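Local atomic coordinates of folylpolyglutamate synthase/dihydrofolate synthase (Thermotoga maritima, PDB entry 1O5Z), a protein that probably adds L-glutamate to dihydropteroate and to folylpolyglutamate chains at the expense of ATP, a magnesium-dependent ligase reaction of folate biosynthesis. Residues Glu17-Arg20 against Tyr21-Lys25; Val109-Tyr112 against Glu113-Pro117; Arg214-Leu217 against Lys218-Asp222. All coordinates share one frame; numbering follows the deposited sequence.

Contact 1: Glu17-Arg20 against Tyr21-Lys25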
loop_
_atom_site.group_PDB
_atom_site.type_symbol
_atom_site.label_atom_id
_atom_site.label_comp_id
_atom_site.label_asym_id
_atom_site.label_seq_id
_atom_site.Cartn_x
_atom_site.Cartn_y
_atom_site.Cartn_z
ATOM N N GLU A 17 9.038 6.972 21.468
ATOM C CA GLU A 17 10.446 7.413 21.426
ATOM C C GLU A 17 11.232 6.703 20.315
ATOM O O GLU A 17 12.099 7.293 19.666
ATOM C CB GLU A 17 11.083 7.150 22.812
ATOM C CG GLU A 17 11.983 8.230 23.403
ATOM C CD GLU A 17 11.409 9.648 23.361
ATOM O OE1 GLU A 17 10.743 10.117 24.355
ATOM O OE2 GLU A 17 11.688 10.319 22.327
ATOM N N VAL A 18 10.919 5.436 20.068
ATOM C CA VAL A 18 11.437 4.768 18.872
ATOM C C VAL A 18 11.024 5.522 17.621
ATOM O O VAL A 18 11.826 5.681 16.703
ATOM C CB VAL A 18 10.919 3.319 18.697
ATOM C CG1 VAL A 18 11.264 2.814 17.327
ATOM C CG2 VAL A 18 11.516 2.414 19.729
ATOM N N LEU A 19 9.757 5.927 17.547
ATOM C CA LEU A 19 9.252 6.614 16.336
ATOM C C LEU A 19 9.877 7.993 16.202
ATOM O O LEU A 19 10.176 8.427 15.116
ATOM C CB LEU A 19 7.726 6.714 16.319
ATOM C CG LEU A 19 6.899 5.441 16.272
ATOM C CD1 LEU A 19 5.415 5.801 16.154
ATOM C CD2 LEU A 19 7.358 4.560 15.167
ATOM N N ARG A 20 10.107 8.670 17.318
ATOM C CA ARG A 20 10.893 9.901 17.247
ATOM C C ARG A 20 12.290 9.680 16.635
ATOM O O ARG A 20 12.713 10.467 15.805
ATOM C CB ARG A 20 10.961 10.570 18.604
ATOM C CG ARG A 20 9.575 10.997 19.064
ATOM C CD ARG A 20 9.584 11.932 20.237
ATOM N NE ARG A 20 8.254 12.085 20.833
ATOM C CZ ARG A 20 7.779 11.366 21.846
ATOM N NH1 ARG A 20 8.506 10.429 22.415
ATOM N NH2 ARG A 20 6.555 11.596 22.312
ATOM N N TYR A 21 12.989 8.615 17.035
ATOM C CA TYR A 21 14.311 8.303 16.480
ATOM C C TYR A 21 14.131 8.020 14.983
ATOM O O TYR A 21 14.852 8.557 14.160
ATOM C CB TYR A 21 15.047 7.127 17.233
ATOM C CG TYR A 21 16.182 6.478 16.407
ATOM C CD1 TYR A 21 15.886 5.531 15.403
ATOM C CD2 TYR A 21 17.535 6.858 16.581
ATOM C CE1 TYR A 21 16.875 4.983 14.591
ATOM C CE2 TYR A 21 18.568 6.290 15.784
ATOM C CZ TYR A 21 18.222 5.344 14.774
ATOM O OH TYR A 21 19.191 4.757 13.931
ATOM N N LEU A 22 13.181 7.188 14.599
ATOM C CA LEU A 22 13.004 6.941 13.183
ATOM C C LEU A 22 12.695 8.226 12.357
ATOM O O LEU A 22 13.249 8.455 11.264
ATOM C CB LEU A 22 11.910 5.877 12.970
ATOM C CG LEU A 22 12.261 4.452 13.412
ATOM C CD1 LEU A 22 11.058 3.535 13.280
ATOM C CD2 LEU A 22 13.405 3.935 12.561
ATOM N N TYR A 23 11.802 9.051 12.886
ATOM C CA TYR A 23 11.325 10.182 12.140
ATOM C C TYR A 23 12.262 11.393 12.258
ATOM O O TYR A 23 12.050 12.376 11.595
ATOM C CB TYR A 23 9.914 10.545 12.593
ATOM C CG TYR A 23 8.851 9.471 12.403
ATOM C CD1 TYR A 23 7.799 9.368 13.288
ATOM C CD2 TYR A 23 8.866 8.605 11.329
ATOM C CE1 TYR A 23 6.801 8.420 13.110
ATOM C CE2 TYR A 23 7.870 7.636 11.154
ATOM C CZ TYR A 23 6.866 7.547 12.050
ATOM O OH TYR A 23 5.890 6.618 11.910
ATOM N N HIS A 24 13.297 11.324 13.087
ATOM C CA HIS A 24 14.397 12.300 13.009
ATOM C C HIS A 24 15.262 12.082 11.723
ATOM O O HIS A 24 16.042 12.969 11.365
ATOM C CB HIS A 24 15.301 12.300 14.294
ATOM C CG HIS A 24 16.506 11.374 14.211
ATOM N ND1 HIS A 24 16.419 10.038 13.848
ATOM C CD2 HIS A 24 17.823 11.596 14.453
ATOM C CE1 HIS A 24 17.620 9.486 13.856
ATOM N NE2 HIS A 24 18.491 10.409 14.214
ATOM N N LYS A 25 15.154 10.936 11.046
ATOM C CA LYS A 25 16.079 10.613 9.924
ATOM C C LYS A 25 15.885 11.556 8.699
ATOM O O LYS A 25 14.780 11.663 8.100
ATOM C CB LYS A 25 15.962 9.122 9.511
ATOM C CG LYS A 25 16.325 8.049 10.611
ATOM C CD LYS A 25 17.853 7.852 10.731
ATOM C CE LYS A 25 18.322 6.610 11.513
ATOM N NZ LYS A 25 19.783 6.313 11.248
#
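L19 and Y23 each hold CG beside the backbone N and opposite the carbonyl carbon (chi1 -63° and -61°). Four residues apart on the helix, with matching torsions, the two side chains lie side by side and point the same way. CB of L19 touches CE1 of the Y23 ring at 3.8 Å. V18 and L22 make a second parallel pair one residue earlier. There the valine turns CG1 to CD1 of L22, 4.1 Å away. CD2 of L19 also approaches CD1 of L22, at 4.3 Å, and joins the two pairs. The backbone under them is helical. The N of L22 bonds to O of V18 at 2.9 Å, and the N of Y23 bonds to O of L19 at 2.8 Å. On the exposed side, NH1 of R20 forms a salt bridge with OE1 of E17 at 3.0 Å. The Y21 hydroxyl is hydrogen-bonded to D123, just after helix 105-122, and K25 forms a salt bridge with the same aspartate. V18 packs on V108 of helix 105-122, while L22 fits against F132, V135 and V136 of helix 132-146. L19 touches the C-terminal residue L442.

Contact 2: Val109-Tyr112 against Glu113-Pro117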
loop_
_atom_site.group_PDB
_atom_site.type_symbol
_atom_site.label_atom_id
_atom_site.label_comp_id
_atom_site.label_asym_id
_atom_site.label_seq_id
_atom_site.Cartn_x
_atom_site.Cartn_y
_atom_site.Cartn_z
ATOM N N VAL A 109 9.473 -1.918 19.919
ATOM C CA VAL A 109 10.439 -1.504 20.933
ATOM C C VAL A 109 11.540 -2.569 21.081
ATOM O O VAL A 109 12.720 -2.244 21.072
ATOM C CB VAL A 109 9.725 -1.209 22.264
ATOM C CG1 VAL A 109 10.713 -1.012 23.419
ATOM C CG2 VAL A 109 8.917 0.011 22.142
ATOM N N LYS A 110 11.141 -3.835 21.159
ATOM C CA LYS A 110 12.095 -4.946 21.292
ATOM C C LYS A 110 13.072 -5.044 20.134
ATOM O O LYS A 110 14.274 -5.132 20.346
ATOM C CB LYS A 110 11.367 -6.293 21.456
ATOM C CG LYS A 110 10.867 -6.588 22.919
ATOM C CD LYS A 110 9.892 -7.806 22.915
ATOM C CE LYS A 110 9.949 -8.631 24.219
ATOM N NZ LYS A 110 10.176 -10.129 23.943
ATOM N N ILE A 111 12.562 -5.072 18.914
ATOM C CA ILE A 111 13.435 -5.103 17.768
ATOM C C ILE A 111 14.319 -3.864 17.722
ATOM O O ILE A 111 15.507 -3.969 17.446
ATOM C CB ILE A 111 12.676 -5.306 16.449
ATOM C CG1 ILE A 111 12.462 -6.810 16.178
ATOM C CG2 ILE A 111 13.493 -4.808 15.228
ATOM C CD1 ILE A 111 11.198 -7.211 16.576
ATOM N N TYR A 112 13.775 -2.703 18.031
ATOM C CA TYR A 112 14.608 -1.538 18.074
ATOM C C TYR A 112 15.770 -1.682 19.119
ATOM O O TYR A 112 16.895 -1.364 18.838
ATOM C CB TYR A 112 13.779 -0.287 18.358
ATOM C CG TYR A 112 14.691 0.864 18.525
ATOM C CD1 TYR A 112 15.236 1.502 17.418
ATOM C CD2 TYR A 112 15.096 1.252 19.781
ATOM C CE1 TYR A 112 16.120 2.527 17.581
ATOM C CE2 TYR A 112 15.963 2.249 19.955
ATOM C CZ TYR A 112 16.482 2.889 18.852
ATOM O OH TYR A 112 17.402 3.901 19.068
ATOM N N GLU A 113 15.485 -2.161 20.305
ATOM C CA GLU A 113 16.510 -2.308 21.311
ATOM C C GLU A 113 17.606 -3.292 20.920
ATOM O O GLU A 113 18.783 -3.037 21.148
ATOM C CB GLU A 113 15.860 -2.658 22.616
ATOM C CG GLU A 113 15.284 -1.390 23.188
ATOM C CD GLU A 113 14.505 -1.595 24.472
ATOM O OE1 GLU A 113 14.280 -2.788 24.888
ATOM O OE2 GLU A 113 14.117 -0.530 25.055
ATOM N N THR A 114 17.221 -4.378 20.267
ATOM C CA THR A 114 18.187 -5.248 19.565
ATOM C C THR A 114 19.120 -4.547 18.564
ATOM O O THR A 114 20.328 -4.783 18.598
ATOM C CB THR A 114 17.436 -6.356 18.872
ATOM O OG1 THR A 114 16.672 -7.029 19.872
ATOM C CG2 THR A 114 18.382 -7.421 18.345
ATOM N N MET A 115 18.575 -3.681 17.721
ATOM C CA MET A 115 19.348 -2.983 16.676
ATOM C C MET A 115 20.108 -1.756 17.174
ATOM O O MET A 115 21.096 -1.366 16.570
ATOM C CB MET A 115 18.401 -2.515 15.578
ATOM C CG MET A 115 17.672 -3.632 14.925
ATOM S SD MET A 115 16.341 -3.041 13.862
ATOM C CE MET A 115 17.311 -2.102 12.699
ATOM N N GLU A 116 19.639 -1.173 18.273
ATOM C CA GLU A 116 20.151 0.078 18.819
ATOM C C GLU A 116 21.686 0.192 18.851
ATOM O O GLU A 116 22.212 1.168 18.334
ATOM C CB GLU A 116 19.527 0.375 20.187
ATOM C CG GLU A 116 20.108 1.586 20.942
ATOM C CD GLU A 116 19.284 1.996 22.187
ATOM O OE1 GLU A 116 19.023 1.133 23.084
ATOM O OE2 GLU A 116 18.899 3.193 22.315
ATOM N N PRO A 117 22.428 -0.746 19.445
ATOM C CA PRO A 117 23.874 -0.597 19.455
ATOM C C PRO A 117 24.428 -0.615 18.056
ATOM O O PRO A 117 25.333 0.126 17.788
ATOM C CB PRO A 117 24.376 -1.786 20.266
ATOM C CG PRO A 117 23.263 -2.695 20.304
ATOM C CD PRO A 117 21.992 -1.949 20.167
#
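Y112 and E116 meet at a slant, one helical turn apart. The planes of the tyrosine ring and the carboxylate are 62° apart, so the two flat groups do not stack. The hydroxyl end of the ring comes closest: OH of Y112 is 3.6 Å from OE2 of E116. CE2 of the ring also passes near the carboxylate, with CE2 of Y112 4.0 Å from CD of E116. Both residues set CG anti to the backbone N (chi1 174° and 173°), and the extended glutamate chain then passes the CE2 and hydroxyl side of the ring at a slant.

V109 and E113 are arranged differently. Their side chains run side by side in the same direction, and CG1 of V109 lies 3.8 Å from OE2 of E113. The carboxylate end of the glutamate thus lies beside an apolar branch. On the buried face, I111 and M115 are angled across each other. CG2 of I111 touches SD of M115 at 3.6 Å. Both of these side chains pack on M139 of helix 132-146.

T114 turns its hydroxyl back onto the helix. Its OG1 donates to O of K110 at 3.1 Å, and its own N bonds to the same oxygen at 3.0 Å. One carbonyl is therefore gripped twice by one residue. The N of E116 reaches O of Y112 at 2.8 Å, and at P117 this run of bonds breaks and the helix kinks. The pattern is that of an amphipathic alpha-helix: V109, I111 and M115 are buried against helices 12-23 and 132-146, while K110, E113 and T114 are exposed on the surface of the Mur ligase middle domain.

Contact 3: Arg214-Leu217 against Lys218-Asp222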
loop_
_atom_site.group_PDB
_atom_site.type_symbol
_atom_site.label_atom_id
_atom_site.label_comp_id
_atom_site.label_asym_id
_atom_site.label_seq_id
_atom_site.Cartn_x
_atom_site.Cartn_y
_atom_site.Cartn_z
ATOM N N ARG A 214 4.173 -1.524 -23.972
ATOM C CA ARG A 214 5.239 -2.121 -24.742
ATOM C C ARG A 214 6.628 -1.704 -24.256
ATOM O O ARG A 214 7.527 -2.529 -24.136
ATOM C CB ARG A 214 5.067 -1.665 -26.192
ATOM C CG ARG A 214 5.280 -2.701 -27.293
ATOM C CD ARG A 214 6.340 -3.751 -27.017
ATOM N NE ARG A 214 5.842 -4.787 -26.115
ATOM C CZ ARG A 214 6.481 -5.912 -25.833
ATOM N NH1 ARG A 214 7.649 -6.188 -26.411
ATOM N NH2 ARG A 214 5.924 -6.772 -24.984
ATOM N N GLU A 215 6.779 -0.407 -24.009
ATOM C CA GLU A 215 8.056 0.208 -23.620
ATOM C C GLU A 215 8.561 -0.404 -22.347
ATOM O O GLU A 215 9.755 -0.671 -22.186
ATOM C CB GLU A 215 7.870 1.684 -23.303
ATOM C CG GLU A 215 7.013 2.447 -24.275
ATOM C CD GLU A 215 5.519 2.508 -23.929
ATOM O OE1 GLU A 215 5.232 3.220 -22.926
ATOM O OE2 GLU A 215 4.654 1.898 -24.665
ATOM N N ALA A 216 7.611 -0.575 -21.433
ATOM C CA ALA A 216 7.864 -1.108 -20.117
ATOM C C ALA A 216 8.200 -2.608 -20.181
ATOM O O ALA A 216 9.154 -3.066 -19.527
ATOM C CB ALA A 216 6.648 -0.856 -19.224
ATOM N N LEU A 217 7.421 -3.356 -20.973
ATOM C CA LEU A 217 7.589 -4.806 -21.069
ATOM C C LEU A 217 8.906 -5.137 -21.754
ATOM O O LEU A 217 9.597 -6.065 -21.349
ATOM C CB LEU A 217 6.433 -5.439 -21.819
ATOM C CG LEU A 217 5.060 -5.342 -21.164
ATOM C CD1 LEU A 217 3.987 -5.743 -22.166
ATOM C CD2 LEU A 217 4.972 -6.256 -19.978
ATOM N N LYS A 218 9.261 -4.353 -22.769
ATOM C CA LYS A 218 10.539 -4.515 -23.480
ATOM C C LYS A 218 11.733 -4.524 -22.498
ATOM O O LYS A 218 12.615 -5.375 -22.567
ATOM C CB LYS A 218 10.688 -3.433 -24.573
ATOM C CG LYS A 218 9.856 -3.708 -25.853
ATOM C CD LYS A 218 9.619 -2.476 -26.833
ATOM C CE LYS A 218 9.244 -2.987 -28.248
ATOM N NZ LYS A 218 8.323 -2.127 -29.121
ATOM N N VAL A 219 11.729 -3.603 -21.551
ATOM C CA VAL A 219 12.803 -3.562 -20.572
ATOM C C VAL A 219 12.801 -4.835 -19.719
ATOM O O VAL A 219 13.824 -5.508 -19.576
ATOM C CB VAL A 219 12.687 -2.308 -19.657
ATOM C CG1 VAL A 219 13.832 -2.281 -18.632
ATOM C CG2 VAL A 219 12.627 -1.038 -20.477
ATOM N N MET A 220 11.639 -5.151 -19.155
ATOM C CA MET A 220 11.499 -6.309 -18.284
ATOM C C MET A 220 11.830 -7.586 -19.031
ATOM O O MET A 220 12.452 -8.472 -18.467
ATOM C CB MET A 220 10.083 -6.399 -17.708
ATOM C CG MET A 220 9.696 -5.203 -16.864
ATOM S SD MET A 220 8.124 -5.330 -15.994
ATOM C CE MET A 220 6.938 -4.729 -17.186
ATOM N N GLU A 221 11.417 -7.681 -20.292
ATOM C CA GLU A 221 11.761 -8.818 -21.130
ATOM C C GLU A 221 13.259 -8.975 -21.243
ATOM O O GLU A 221 13.779 -10.077 -21.105
ATOM C CB GLU A 221 11.184 -8.655 -22.552
ATOM C CG GLU A 221 9.686 -8.936 -22.620
ATOM C CD GLU A 221 9.025 -8.381 -23.888
ATOM O OE1 GLU A 221 9.729 -8.056 -24.874
ATOM O OE2 GLU A 221 7.788 -8.249 -23.879
ATOM N N ASP A 222 13.939 -7.863 -21.532
ATOM C CA ASP A 222 15.380 -7.869 -21.696
ATOM C C ASP A 222 16.075 -8.286 -20.401
ATOM O O ASP A 222 16.969 -9.119 -20.429
ATOM C CB ASP A 222 15.882 -6.509 -22.202
ATOM C CG ASP A 222 15.400 -6.201 -23.623
ATOM O OD1 ASP A 222 16.122 -5.520 -24.393
ATOM O OD2 ASP A 222 14.310 -6.616 -24.076
#
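The backbone is alpha-helical, with the N of K218 bonded to O of R214 at 2.9 Å and the N of E221 to O of L217 at 2.7 Å. The main side-chain contact joins R214 to E221, two turns along. The arginine grips the carboxylate end-on with two nitrogens. NH2 of R214 donates to OE2 of E221 at 2.6 Å, and NH1 of R214 donates to OE1 of E221 at 3.2 Å. A weak bond also runs from NH1 to OE2. Both oxygens are met on their syn side. The fit is not flat: the guanidinium and carboxylate planes are 42° apart.

The arginine chain is bent at chi2 (-34°) and chi3, which swings the guanidinium forward along the helix toward E221. K218 crosses this chain at about a right angle, and CD of R214 lies 3.2 Å from CE of K218, a tight and perhaps strained approach. One face of the guanidinium is turned to the backbone N of K218. The two charged ends stay apart, with NE of R214 4.7 Å from NZ of K218. R214 also touches a crystal neighbour, which may influence its pose.

The apolar side belongs to A216, L217 and M220. M220 is bent at its last torsion, and its CE meets CD2 of L217 at 3.7 Å. M220 packs on L207, T209 and M231, and L217 on T209 and V233, so the helix rests on strands 207-209 and 231-233 in a beta-alpha-beta unit. V219 packs on W195 of helix 190-197.

The chemistry is thus divided between the two sides. The carboxylate of E221 probably offsets some of the positive charge where R214 and K218 lie together, and the two-nitrogen grip limits rotation of the guanidinium about its bonds.

Contacts 1 and 2 are neighbours, with centres about 13 Å apart. They lie on helices 12-23 and 105-122, which pack directly against each other. CD1 of Y21 meets CE1 of Y112 at 3.7 Å, with the two ring planes at about 55°. Both helices also rest on helix 132-146. Contact 3 comes last along the chain, on helix 214-227. Its centre is about 39 Å from that of contact 1 and 41 Å from that of contact 2, and it touches neither. Contacts 2 and 3 fall within the Mur ligase middle domain. Helices 12-23, 105-122 and 132-146 thus form one packed group, while contact 3 belongs to a beta-alpha-beta unit some 40 Å away.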